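PDB 6BWE: putative fimbrial associated sortase-like protein from Corynebacterium diphtheriae, which probably acts as a class C, pilus-assembling sortase, a membrane-bound cysteine transpeptidase that joins pilin subunits covalently into fimbriae. Local coordinates for residues Arg27-Leu31 with Val152-Thr156; Ala34-Asn38 with Tyr109-Val115; Arg75-Ser80 with Pro91-Asp97. The protein carries 2 engineered substitutions. One frame throughout, in Å; residues are numbered along the deposited sequence.

This chain is the sortase domain with its N-terminal helix, cut from a longer membrane protein. Contact 1 sets the first half of helix 24-39 on the turn between strands 147-152 and 155-167, contact 2 its second half on the loop after strand 105-107. Their centres lie about 13 Å apart, and they touch where Leu31 and Val152 meet Val115. Contact 3 pairs strands 77-83 and 88-94 of the sortase beta-barrel. Its centre is about 15 Å from that of contact 1 and about 13 Å from that of contact 2. Along the chain, contact 1 spans contact 2, which spans contact 3. The helix is thus fixed to the domain through parts far along the sequence.

Contact 1: residues Arg27-Leu31 with Val152-Thr156; sequences RDSVL and VQGET
Arg27 and Gln153 have their CA atoms 5.2 Å apart, where one turn of helix 24-39 lies against the type I' beta turn Val152-Glu155. This turn closes the hairpin of strands 147-152 and 155-167; Val152 and Glu155 hydrogen-bond to each other in both directions, N to O. Gln153 carries most of the contact. The extended Arg27 chain passes over its peptide, with CD 3.3 Å from Gln153 O, and lays one guanidinium face on Gly154, whose CA sits 3.6 Å above the centre of that plane. Without a side chain, Gly154 leaves room for the guanidinium to lie over the backbone.

The Gln153 side chain is turned about its CB-CG bond (chi2 -68°), which folds its amide back across Val30 at about a right angle; Val30 CG1 lies 3.5 Å from Gln153 CD. Leu31 runs past the same side chain in the opposite direction, its CD2 3.7 Å from Gln153 CB. Both Leu31 methyls border the Glu155 carboxylate, CD1 being 3.8 Å from Glu155 OE2. Val152 is more remote, its CG2 4.3 Å from Leu31 CD2, while Val115 fills in beside Leu31.

No hydrogen bond joins the two segments. Helix and hairpin are held by van der Waals packing, in which valine and leucine methyls lie against an amide and a carboxylate as well as against Gln153 CB, and the arginine is laid flat on a peptide.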
ATOM      1  N   ARG A  27     -11.818  19.240  14.561  1.00 23.24           N
ATOM      2  CA  ARG A  27     -12.335  17.930  14.095  1.00 23.47           C
ATOM      3  C   ARG A  27     -12.432  17.883  12.556  1.00 24.26           C
ATOM      4  O   ARG A  27     -11.940  16.936  11.951  1.00 23.74           O
ATOM      5  CB  ARG A  27     -13.686  17.591  14.704  1.00 22.77           C
ATOM      6  CG  ARG A  27     -13.592  17.148  16.154  1.00 23.01           C
ATOM      7  CD  ARG A  27     -14.927  17.198  16.851  1.00 23.59           C
ATOM      8  NE  ARG A  27     -14.855  16.405  18.067  1.00 24.33           N
ATOM      9  CZ  ARG A  27     -15.913  16.099  18.815  1.00 24.85           C
ATOM     10  NH1 ARG A  27     -17.118  16.560  18.497  1.00 25.02           N
ATOM     11  NH2 ARG A  27     -15.772  15.338  19.874  1.00 25.13           N
ATOM     12  N   ASP A  28     -13.017  18.920  11.952  1.00 25.67           N
ATOM     13  CA  ASP A  28     -13.086  19.054  10.469  1.00 28.01           C
ATOM     14  C   ASP A  28     -11.718  18.993   9.802  1.00 26.46           C
ATOM     15  O   ASP A  28     -11.553  18.268   8.825  1.00 25.42           O
ATOM     16  CB  ASP A  28     -13.804  20.335  10.035  1.00 30.92           C
ATOM     17  CG  ASP A  28     -15.295  20.294  10.297  1.00 35.66           C
ATOM     18  OD1 ASP A  28     -15.820  19.207  10.643  1.00 39.57           O
ATOM     19  OD2 ASP A  28     -15.942  21.367  10.149  1.00 39.91           O
ATOM     20  N   SER A  29     -10.738  19.702  10.359  1.00 25.70           N
ATOM     21  CA  SER A  29      -9.386  19.716   9.790  0.60 25.78           C
ATOM     22  C   SER A  29      -8.698  18.342   9.901  1.00 24.88           C
ATOM     23  O   SER A  29      -8.024  17.904   8.967  1.00 23.52           O
ATOM     24  CB  SER A  29      -8.539  20.847  10.423  0.60 26.72           C
ATOM     25  OG  SER A  29      -7.153  20.658  10.202  0.60 27.18           O
ATOM     26  N   VAL A  30      -8.888  17.673  11.033  1.00 23.51           N
ATOM     27  CA  VAL A  30      -8.318  16.352  11.277  1.00 22.37           C
ATOM     28  C   VAL A  30      -8.935  15.305  10.322  1.00 21.67           C
ATOM     29  O   VAL A  30      -8.225  14.471   9.732  1.00 21.24           O
ATOM     30  CB  VAL A  30      -8.500  15.966  12.749  1.00 21.79           C
ATOM     31  CG1 VAL A  30      -8.108  14.523  13.015  1.00 21.68           C
ATOM     32  CG2 VAL A  30      -7.696  16.887  13.656  1.00 22.50           C
ATOM     33  N   LEU A  31     -10.253  15.351  10.160  1.00 21.37           N
ATOM     34  CA  LEU A  31     -10.919  14.482   9.186  1.00 21.96           C
ATOM     35  C   LEU A  31     -10.427  14.711   7.756  1.00 22.49           C
ATOM     36  O   LEU A  31     -10.139  13.723   7.026  1.00 22.59           O
ATOM     37  CB  LEU A  31     -12.430  14.639   9.271  1.00 22.28           C
ATOM     38  CG  LEU A  31     -13.068  14.113  10.561  1.00 22.24           C
ATOM     39  CD1 LEU A  31     -14.543  14.568  10.636  1.00 23.33           C
ATOM     40  CD2 LEU A  31     -12.952  12.585  10.678  1.00 22.25           C
ATOM     41  N   VAL A 152     -15.554   8.783  14.930  1.00 21.49           N
ATOM     42  CA  VAL A 152     -14.220   9.336  14.687  1.00 21.54           C
ATOM     43  C   VAL A 152     -14.354  10.850  14.594  1.00 21.50           C
ATOM     44  O   VAL A 152     -15.222  11.367  13.872  1.00 22.40           O
ATOM     45  CB  VAL A 152     -13.552   8.672  13.443  1.00 21.79           C
ATOM     46  CG1 VAL A 152     -14.429   8.768  12.194  1.00 22.09           C
ATOM     47  CG2 VAL A 152     -12.175   9.224  13.189  1.00 21.52           C
ATOM     48  N   GLN A 153     -13.547  11.560  15.372  1.00 21.20           N
ATOM     49  CA  GLN A 153     -13.600  13.028  15.452  1.00 21.99           C
ATOM     50  C   GLN A 153     -15.017  13.585  15.547  1.00 22.66           C
ATOM     51  O   GLN A 153     -15.367  14.540  14.866  1.00 22.42           O
ATOM     52  CB  GLN A 153     -12.885  13.617  14.250  1.00 21.53           C
ATOM     53  CG  GLN A 153     -11.402  13.241  14.237  1.00 21.95           C
ATOM     54  CD  GLN A 153     -10.627  13.883  15.361  1.00 22.30           C
ATOM     55  OE1 GLN A 153     -10.604  15.096  15.471  1.00 22.64           O
ATOM     56  NE2 GLN A 153      -9.934  13.069  16.175  1.00 22.58           N
ATOM     57  N   GLY A 154     -15.824  12.953  16.381  1.00 25.44           N
ATOM     58  CA  GLY A 154     -17.180  13.417  16.644  1.00 27.54           C
ATOM     59  C   GLY A 154     -18.244  12.910  15.677  1.00 30.05           C
ATOM     60  O   GLY A 154     -19.432  13.087  15.925  1.00 32.89           O
ATOM     61  N   GLU A 155     -17.850  12.316  14.570  1.00 29.11           N
ATOM     62  CA  GLU A 155     -18.815  11.937  13.537  1.00 31.26           C
ATOM     63  C   GLU A 155     -19.045  10.428  13.658  1.00 30.90           C
ATOM     64  O   GLU A 155     -18.137   9.712  14.067  1.00 29.32           O
ATOM     65  CB  GLU A 155     -18.254  12.381  12.186  1.00 33.90           C
ATOM     66  CG  GLU A 155     -18.137  11.354  11.099  1.00 38.30           C
ATOM     67  CD  GLU A 155     -17.382  11.900   9.908  1.00 40.96           C
ATOM     68  OE1 GLU A 155     -16.386  11.252   9.488  1.00 45.28           O
ATOM     69  OE2 GLU A 155     -17.757  12.991   9.427  1.00 43.86           O
ATOM     70  N   THR A 156     -20.231   9.946  13.291  1.00 28.88           N
ATOM     71  CA  THR A 156     -20.495   8.537  13.334  1.00 28.52           C
ATOM     72  C   THR A 156     -20.795   8.029  11.918  1.00 28.08           C
ATOM     73  O   THR A 156     -21.593   8.617  11.191  1.00 28.31           O
ATOM     74  CB  THR A 156     -21.609   8.205  14.325  1.00 30.54           C
ATOM     75  OG1 THR A 156     -21.162   8.582  15.624  1.00 32.40           O
ATOM     76  CG2 THR A 156     -21.884   6.691  14.355  1.00 30.27           C
TER

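Contact 2: residues Ala34-Asn38 with Tyr109-Val115; sequences ARQYN and YGSALPV
Asn38 and Leu113 are joined by two hydrogen bonds, the amide of the one reading the backbone of the other. Leu113 N donates to Asn38 OD1 at 2.8 Å, and Asn38 ND2 donates to Leu113 O at 3.1 Å. Both are moderately bent (N-H...O 147° and 156°), each donor tilted from the plane of the accepting carbonyl. With both its oxygen and its nitrogen engaged, the amide is fixed in rotation. Leu113 O also accepts from Val115 N, which approaches from the same face as Asn38 ND2 and closes an inverse gamma turn centred on Pro114.

Waters extend the polar contact. Two of them, in the plane of the Arg35 guanidinium, link NE and NH2 to Val115 O, while NH1 is paired with Glu32. A third water bridges Tyr37 OH to Gly110 N and Ser111 O, and a fourth joins the hydroxyls of Tyr37 and Tyr109. In this way the second half of the N-terminal helix 24-39 is bound to the loop that connects strands 105-107 and 123-125 of the sortase domain.

Packing completes the joint. With CG anti to the backbone N (chi1 170°), Tyr37 sends its ring past Leu113 to Tyr109. Leu113 CD1 makes apolar contacts with Tyr37 CD2 at 3.6 Å and with Ala34 CB, which Val115 CG1 also meets. Val115 CG2 lies 3.4 Å from Asn38 ND2. The Tyr37 hydroxyl approaches Tyr109 CE1 at 3.4 Å, while Tyr109 OH is hydrogen-bonded to Ser40 O of the second subunit.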
ATOM      1  N   ALA A  34      -7.026  13.312   7.363  1.00 19.84           N
ATOM      2  CA  ALA A  34      -7.044  11.840   7.255  1.00 19.78           C
ATOM      3  C   ALA A  34      -7.540  11.341   5.904  1.00 20.89           C
ATOM      4  O   ALA A  34      -7.069  10.306   5.397  1.00 21.72           O
ATOM      5  CB  ALA A  34      -7.893  11.244   8.336  1.00 19.22           C
ATOM      6  N   ARG A  35      -8.501  12.032   5.334  1.00 21.02           N
ATOM      7  CA  ARG A  35      -8.912  11.745   3.946  1.00 23.26           C
ATOM      8  C   ARG A  35      -7.766  11.966   2.944  1.00 22.89           C
ATOM      9  O   ARG A  35      -7.577  11.160   2.040  1.00 23.08           O
ATOM     10  CB  ARG A  35     -10.095  12.602   3.519  1.00 24.04           C
ATOM     11  CG  ARG A  35     -11.385  12.258   4.190  1.00 25.33           C
ATOM     12  CD  ARG A  35     -12.496  13.211   3.747  1.00 27.12           C
ATOM     13  NE  ARG A  35     -13.557  13.113   4.739  1.00 29.80           N
ATOM     14  CZ  ARG A  35     -13.979  14.080   5.559  1.00 29.73           C
ATOM     15  NH1 ARG A  35     -13.480  15.314   5.520  1.00 30.57           N
ATOM     16  NH2 ARG A  35     -14.945  13.787   6.420  1.00 30.46           N
ATOM     17  N   GLN A  36      -7.004  13.036   3.116  1.00 23.36           N
ATOM     18  CA  GLN A  36      -5.803  13.268   2.303  1.00 24.06           C
ATOM     19  C   GLN A  36      -4.760  12.119   2.475  1.00 23.21           C
ATOM     20  O   GLN A  36      -4.206  11.591   1.476  1.00 22.82           O
ATOM     21  CB  GLN A  36      -5.167  14.610   2.660  1.00 25.84           C
ATOM     22  CG  GLN A  36      -3.864  14.870   1.906  1.00 28.67           C
ATOM     23  CD  GLN A  36      -3.263  16.232   2.130  1.00 32.08           C
ATOM     24  OE1 GLN A  36      -3.150  17.055   1.201  1.00 37.23           O
ATOM     25  NE2 GLN A  36      -2.827  16.469   3.333  1.00 32.23           N
ATOM     26  N   TYR A  37      -4.510  11.732   3.726  1.00 21.39           N
ATOM     27  CA  TYR A  37      -3.636  10.599   4.025  1.00 20.88           C
ATOM     28  C   TYR A  37      -4.118   9.359   3.247  1.00 21.06           C
ATOM     29  O   TYR A  37      -3.326   8.697   2.554  1.00 20.22           O
ATOM     30  CB  TYR A  37      -3.539  10.313   5.539  1.00 20.05           C
ATOM     31  CG  TYR A  37      -2.832   9.017   5.827  1.00 19.28           C
ATOM     32  CD1 TYR A  37      -1.468   8.962   5.961  1.00 18.93           C
ATOM     33  CD2 TYR A  37      -3.543   7.816   5.849  1.00 18.98           C
ATOM     34  CE1 TYR A  37      -0.810   7.759   6.147  1.00 19.25           C
ATOM     35  CE2 TYR A  37      -2.899   6.605   6.033  1.00 18.59           C
ATOM     36  CZ  TYR A  37      -1.547   6.565   6.180  1.00 18.89           C
ATOM     37  OH  TYR A  37      -0.931   5.343   6.371  1.00 19.03           O
ATOM     38  N   ASN A  38      -5.416   9.094   3.327  1.00 20.71           N
ATOM     39  CA  ASN A  38      -5.981   7.940   2.632  1.00 20.94           C
ATOM     40  C   ASN A  38      -5.746   7.883   1.119  1.00 21.37           C
ATOM     41  O   ASN A  38      -5.640   6.774   0.561  1.00 22.07           O
ATOM     42  CB  ASN A  38      -7.461   7.805   2.905  1.00 21.03           C
ATOM     43  CG  ASN A  38      -7.736   7.245   4.281  1.00 20.85           C
ATOM     44  OD1 ASN A  38      -6.814   6.786   4.993  1.00 20.71           O
ATOM     45  ND2 ASN A  38      -9.008   7.297   4.690  1.00 20.81           N
ATOM     46  N   TYR A 109      -1.964  -0.837   9.522  1.00 19.41           N
ATOM     47  CA  TYR A 109      -1.186   0.046   8.706  1.00 19.52           C
ATOM     48  C   TYR A 109      -1.101  -0.511   7.266  1.00 19.39           C
ATOM     49  O   TYR A 109      -0.856  -1.714   7.064  1.00 19.42           O
ATOM     50  CB  TYR A 109       0.234   0.211   9.302  1.00 19.89           C
ATOM     51  CG  TYR A 109       1.070   1.092   8.391  1.00 19.67           C
ATOM     52  CD1 TYR A 109       0.803   2.453   8.275  1.00 19.69           C
ATOM     53  CD2 TYR A 109       2.067   0.532   7.595  1.00 20.61           C
ATOM     54  CE1 TYR A 109       1.549   3.252   7.393  1.00 21.06           C
ATOM     55  CE2 TYR A 109       2.797   1.300   6.725  1.00 20.83           C
ATOM     56  CZ  TYR A 109       2.529   2.643   6.605  1.00 20.56           C
ATOM     57  OH  TYR A 109       3.293   3.343   5.703  1.00 22.01           O
ATOM     58  N   GLY A 110      -1.328   0.350   6.293  1.00 19.42           N
ATOM     59  CA  GLY A 110      -1.405  -0.063   4.892  1.00 19.52           C
ATOM     60  C   GLY A 110      -2.817  -0.160   4.359  1.00 19.38           C
ATOM     61  O   GLY A 110      -3.008  -0.483   3.171  1.00 20.10           O
ATOM     62  N   SER A 111      -3.797   0.043   5.246  1.00 18.76           N
ATOM     63  CA  SER A 111      -5.189   0.190   4.876  1.00 18.08           C
ATOM     64  C   SER A 111      -5.595   1.616   5.241  1.00 18.33           C
ATOM     65  O   SER A 111      -4.930   2.270   6.044  1.00 17.45           O
ATOM     66  CB  SER A 111      -6.080  -0.849   5.572  1.00 18.04           C
ATOM     67  OG  SER A 111      -6.142  -0.636   7.002  1.00 18.08           O
ATOM     68  N   ALA A 112      -6.675   2.101   4.627  1.00 18.33           N
ATOM     69  CA  ALA A 112      -7.157   3.461   4.871  1.00 18.46           C
ATOM     70  C   ALA A 112      -7.583   3.616   6.336  1.00 19.18           C
ATOM     71  O   ALA A 112      -8.045   2.671   6.986  1.00 17.44           O
ATOM     72  CB  ALA A 112      -8.340   3.789   3.975  1.00 19.07           C
ATOM     73  N   LEU A 113      -7.380   4.811   6.847  1.00 19.41           N
ATOM     74  CA  LEU A 113      -7.918   5.189   8.143  1.00 19.87           C
ATOM     75  C   LEU A 113      -9.449   5.235   8.090  1.00 20.02           C
ATOM     76  O   LEU A 113     -10.013   5.539   7.028  1.00 20.02           O
ATOM     77  CB  LEU A 113      -7.393   6.576   8.502  1.00 21.58           C
ATOM     78  CG  LEU A 113      -5.905   6.716   8.780  1.00 23.12           C
ATOM     79  CD1 LEU A 113      -5.571   8.190   8.817  1.00 25.01           C
ATOM     80  CD2 LEU A 113      -5.523   6.026  10.079  1.00 24.09           C
ATOM     81  N   PRO A 114     -10.136   4.931   9.220  1.00 20.34           N
ATOM     82  CA  PRO A 114     -11.583   4.695   9.117  1.00 21.29           C
ATOM     83  C   PRO A 114     -12.377   5.995   9.221  1.00 22.47           C
ATOM     84  O   PRO A 114     -13.035   6.243  10.223  1.00 23.04           O
ATOM     85  CB  PRO A 114     -11.849   3.734  10.266  1.00 21.36           C
ATOM     86  CG  PRO A 114     -10.877   4.148  11.316  1.00 21.34           C
ATOM     87  CD  PRO A 114      -9.614   4.394  10.490  1.00 21.18           C
ATOM     88  N   VAL A 115     -12.270   6.807   8.168  1.00 22.62           N
ATOM     89  CA  VAL A 115     -12.987   8.078   8.018  1.00 22.47           C
ATOM     90  C   VAL A 115     -13.954   8.050   6.824  1.00 23.17           C
ATOM     91  O   VAL A 115     -14.500   9.078   6.485  1.00 23.83           O
ATOM     92  CB  VAL A 115     -12.031   9.270   7.933  1.00 21.83           C
ATOM     93  CG1 VAL A 115     -11.308   9.440   9.252  1.00 22.23           C
ATOM     94  CG2 VAL A 115     -11.015   9.122   6.785  1.00 22.17           C
TER
HETATM   95  O   HOH W   1     -15.895  11.292   7.064  1.00 34.44           O
HETATM   96  O   HOH W   2     -14.712  10.505   3.923  1.00 35.18           O
HETATM   97  O   HOH W   3      -2.338   2.953   6.580  1.00 23.06           O
HETATM   98  O   HOH W   4       1.541   5.592   5.004  1.00 28.91           O

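Contact 3: residues Arg75-Ser80 with Pro91-Asp97; sequences RPVIAS and PIYHGTD
Ile78 meets His94 because its chi1 of 59° tucks CG1 between the backbone N and the carbonyl carbon and leaves CG2 to turn onto the imidazole. The result is a CH-pi contact, with Ile78 CG2 3.5 Å from the centroid of the His94 ring and set toward its rim. Pro76 CG comes to the edge of the same ring, 3.9 Å from His94 CE1. At the far end, the Arg75 chain turns about its CB-CG bond (chi2 -74°) and carries its guanidinium to Asp97.

That salt bridge is end-on. Arg75 NH1 and NH2, at 2.9 and 3.0 Å, both donate to Asp97 OD2, which lies near the guanidinium plane, and the carboxylate is turned 67° from that plane. Asp97 OD1 has its own partner in Lys56, so the acid is shared between two positive side chains. Beside the salt bridge one water joins Arg75 NH1 to His94 O; farther in, another links Pro76 O to His94 N and ND1.

Tyr93 lies along the backbone of Arg75 and Pro76, its CD1 3.3 Å from Pro76 O and the edge of its ring turned to Arg75 O, while Val77 CG2 touches Tyr93 CE1. Val77 CG1 packs on Pro91 CB. Ile92 reaches Ile78 with CG2 and Ala79 with CD1.

Backbone bonds from Ile78 N to Ile92 O and from Ile92 N to Ala79 O, each 2.8 Å, set Ile78 and Ala79 together opposite Ile92. This is a classic beta bulge, in the antiparallel hairpin formed by strands 77-83 and 88-94 of the sortase beta-barrel; Asp97, just beyond it, lies about 9 Å, side chain to side chain, from the predicted active-site His127.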
ATOM      1  N   ARG A  75      -0.390   7.306  22.423  1.00 28.38           N
ATOM      2  CA  ARG A  75      -1.316   6.182  22.070  1.00 27.50           C
ATOM      3  C   ARG A  75      -2.754   6.668  22.045  1.00 24.93           C
ATOM      4  O   ARG A  75      -3.609   6.197  22.821  1.00 24.93           O
ATOM      5  CB  ARG A  75      -1.198   4.999  23.038  1.00 28.63           C
ATOM      6  CG  ARG A  75       0.172   4.354  23.066  1.00 30.11           C
ATOM      7  CD  ARG A  75       0.381   3.532  21.809  1.00 30.12           C
ATOM      8  NE  ARG A  75       1.754   3.062  21.722  1.00 31.79           N
ATOM      9  CZ  ARG A  75       2.190   2.141  20.857  1.00 32.33           C
ATOM     10  NH1 ARG A  75       1.363   1.566  19.976  1.00 30.60           N
ATOM     11  NH2 ARG A  75       3.467   1.789  20.880  1.00 33.05           N
ATOM     12  N   PRO A  76      -3.055   7.563  21.111  1.00 23.26           N
ATOM     13  CA  PRO A  76      -4.425   8.053  21.063  1.00 22.95           C
ATOM     14  C   PRO A  76      -5.423   7.020  20.595  1.00 21.76           C
ATOM     15  O   PRO A  76      -5.117   6.172  19.752  1.00 19.42           O
ATOM     16  CB  PRO A  76      -4.354   9.164  20.038  1.00 22.54           C
ATOM     17  CG  PRO A  76      -3.274   8.726  19.120  1.00 22.32           C
ATOM     18  CD  PRO A  76      -2.237   8.160  20.031  1.00 22.95           C
ATOM     19  N   VAL A  77      -6.626   7.121  21.133  1.00 21.80           N
ATOM     20  CA  VAL A  77      -7.766   6.399  20.556  1.00 22.10           C
ATOM     21  C   VAL A  77      -8.120   7.136  19.264  1.00 21.89           C
ATOM     22  O   VAL A  77      -8.547   8.309  19.307  1.00 22.57           O
ATOM     23  CB  VAL A  77      -8.974   6.413  21.503  1.00 22.67           C
ATOM     24  CG1 VAL A  77     -10.178   5.778  20.801  1.00 23.03           C
ATOM     25  CG2 VAL A  77      -8.653   5.649  22.790  1.00 23.30           C
ATOM     26  N   ILE A  78      -7.949   6.473  18.122  1.00 20.68           N
ATOM     27  CA  ILE A  78      -8.183   7.140  16.837  1.00 20.74           C
ATOM     28  C   ILE A  78      -9.666   7.109  16.435  1.00 20.29           C
ATOM     29  O   ILE A  78     -10.106   7.954  15.690  1.00 20.75           O
ATOM     30  CB  ILE A  78      -7.278   6.642  15.693  1.00 20.57           C
ATOM     31  CG1 ILE A  78      -7.424   5.151  15.397  1.00 20.67           C
ATOM     32  CG2 ILE A  78      -5.835   6.924  16.039  1.00 22.00           C
ATOM     33  CD1 ILE A  78      -6.783   4.717  14.088  1.00 21.12           C
ATOM     34  N   ALA A  79     -10.396   6.115  16.915  1.00 19.89           N
ATOM     35  CA  ALA A  79     -11.815   5.951  16.669  1.00 20.51           C
ATOM     36  C   ALA A  79     -12.351   4.907  17.621  1.00 21.38           C
ATOM     37  O   ALA A  79     -11.598   4.214  18.290  1.00 20.45           O
ATOM     38  CB  ALA A  79     -12.080   5.522  15.221  1.00 20.02           C
ATOM     39  N   SER A  80     -13.669   4.822  17.745  1.00 22.80           N
ATOM     40  CA  SER A  80     -14.246   3.714  18.481  1.00 24.46           C
ATOM     41  C   SER A  80     -15.274   3.030  17.590  1.00 24.17           C
ATOM     42  O   SER A  80     -15.747   3.608  16.609  1.00 25.70           O
ATOM     43  CB  SER A  80     -14.878   4.163  19.809  1.00 25.78           C
ATOM     44  OG  SER A  80     -15.887   5.112  19.569  1.00 28.97           O
ATOM     45  N   PRO A  91     -12.262   0.721  21.706  1.00 21.86           N
ATOM     46  CA  PRO A  91     -11.369   1.702  21.123  1.00 22.23           C
ATOM     47  C   PRO A  91     -10.522   1.092  19.989  1.00 21.30           C
ATOM     48  O   PRO A  91     -10.150  -0.106  20.034  1.00 21.09           O
ATOM     49  CB  PRO A  91     -10.511   2.148  22.320  1.00 22.62           C
ATOM     50  CG  PRO A  91     -10.457   0.948  23.194  1.00 22.87           C
ATOM     51  CD  PRO A  91     -11.775   0.243  23.012  1.00 22.55           C
ATOM     52  N   ILE A  92     -10.191   1.946  19.007  1.00 20.34           N
ATOM     53  CA  ILE A  92      -9.269   1.596  17.946  1.00 20.35           C
ATOM     54  C   ILE A  92      -8.028   2.509  18.095  1.00 19.97           C
ATOM     55  O   ILE A  92      -8.176   3.704  18.274  1.00 19.45           O
ATOM     56  CB  ILE A  92      -9.904   1.771  16.567  1.00 20.72           C
ATOM     57  CG1 ILE A  92     -11.198   0.920  16.431  1.00 21.23           C
ATOM     58  CG2 ILE A  92      -8.881   1.370  15.501  1.00 20.95           C
ATOM     59  CD1 ILE A  92     -12.139   1.375  15.307  1.00 21.98           C
ATOM     60  N   TYR A  93      -6.840   1.924  17.945  1.00 19.61           N
ATOM     61  CA  TYR A  93      -5.567   2.611  18.006  1.00 19.39           C
ATOM     62  C   TYR A  93      -4.822   2.471  16.705  1.00 19.53           C
ATOM     63  O   TYR A  93      -5.132   1.593  15.901  1.00 18.37           O
ATOM     64  CB  TYR A  93      -4.717   2.004  19.112  1.00 19.53           C
ATOM     65  CG  TYR A  93      -5.346   2.110  20.485  1.00 19.69           C
ATOM     66  CD1 TYR A  93      -5.138   3.218  21.264  1.00 20.24           C
ATOM     67  CD2 TYR A  93      -6.170   1.098  20.974  1.00 20.21           C
ATOM     68  CE1 TYR A  93      -5.706   3.323  22.529  1.00 21.89           C
ATOM     69  CE2 TYR A  93      -6.744   1.192  22.251  1.00 21.78           C
ATOM     70  CZ  TYR A  93      -6.516   2.308  23.008  1.00 22.00           C
ATOM     71  OH  TYR A  93      -7.108   2.438  24.250  1.00 25.35           O
ATOM     72  N   HIS A  94      -3.835   3.344  16.481  1.00 19.13           N
ATOM     73  CA  HIS A  94      -2.910   3.129  15.380  1.00 20.09           C
ATOM     74  C   HIS A  94      -2.157   1.802  15.542  1.00 20.18           C
ATOM     75  O   HIS A  94      -1.699   1.474  16.621  1.00 20.63           O
ATOM     76  CB  HIS A  94      -1.811   4.179  15.327  1.00 19.67           C
ATOM     77  CG  HIS A  94      -2.260   5.554  14.999  1.00 20.61           C
ATOM     78  ND1 HIS A  94      -2.305   6.541  15.950  1.00 20.96           N
ATOM     79  CD2 HIS A  94      -2.525   6.156  13.821  1.00 21.44           C
ATOM     80  CE1 HIS A  94      -2.647   7.678  15.377  1.00 21.01           C
ATOM     81  NE2 HIS A  94      -2.817   7.468  14.093  1.00 20.33           N
ATOM     82  N   GLY A  95      -1.984   1.079  14.448  1.00 20.08           N
ATOM     83  CA  GLY A  95      -1.095  -0.062  14.413  1.00 19.49           C
ATOM     84  C   GLY A  95      -1.624  -1.304  15.074  1.00 19.63           C
ATOM     85  O   GLY A  95      -2.768  -1.351  15.601  1.00 19.29           O
ATOM     86  N   THR A  96      -0.748  -2.304  15.113  1.00 20.27           N
ATOM     87  CA  THR A  96      -1.102  -3.643  15.604  1.00 21.37           C
ATOM     88  C   THR A  96       0.024  -4.172  16.487  1.00 23.02           C
ATOM     89  O   THR A  96       0.312  -5.358  16.458  1.00 22.42           O
ATOM     90  CB  THR A  96      -1.398  -4.623  14.419  1.00 21.17           C
ATOM     91  OG1 THR A  96      -0.303  -4.604  13.495  1.00 20.90           O
ATOM     92  CG2 THR A  96      -2.626  -4.205  13.725  1.00 21.41           C
ATOM     93  N   ASP A  97       0.603  -3.310  17.322  1.00 22.82           N
ATOM     94  CA  ASP A  97       1.546  -3.768  18.347  1.00 24.75           C
ATOM     95  C   ASP A  97       0.873  -4.773  19.304  1.00 23.58           C
ATOM     96  O   ASP A  97      -0.327  -4.717  19.597  1.00 21.29           O
ATOM     97  CB  ASP A  97       2.094  -2.628  19.210  1.00 25.72           C
ATOM     98  CG  ASP A  97       2.955  -1.640  18.436  1.00 28.44           C
ATOM     99  OD1 ASP A  97       3.500  -1.978  17.363  1.00 28.67           O
ATOM    100  OD2 ASP A  97       3.095  -0.505  18.939  1.00 28.74           O
TER
HETATM  101  O   HOH W   5      -1.139   2.976  18.937  1.00 25.49           O
HETATM  102  O   HOH W   6      -2.904   5.193  18.647  1.00 21.75           O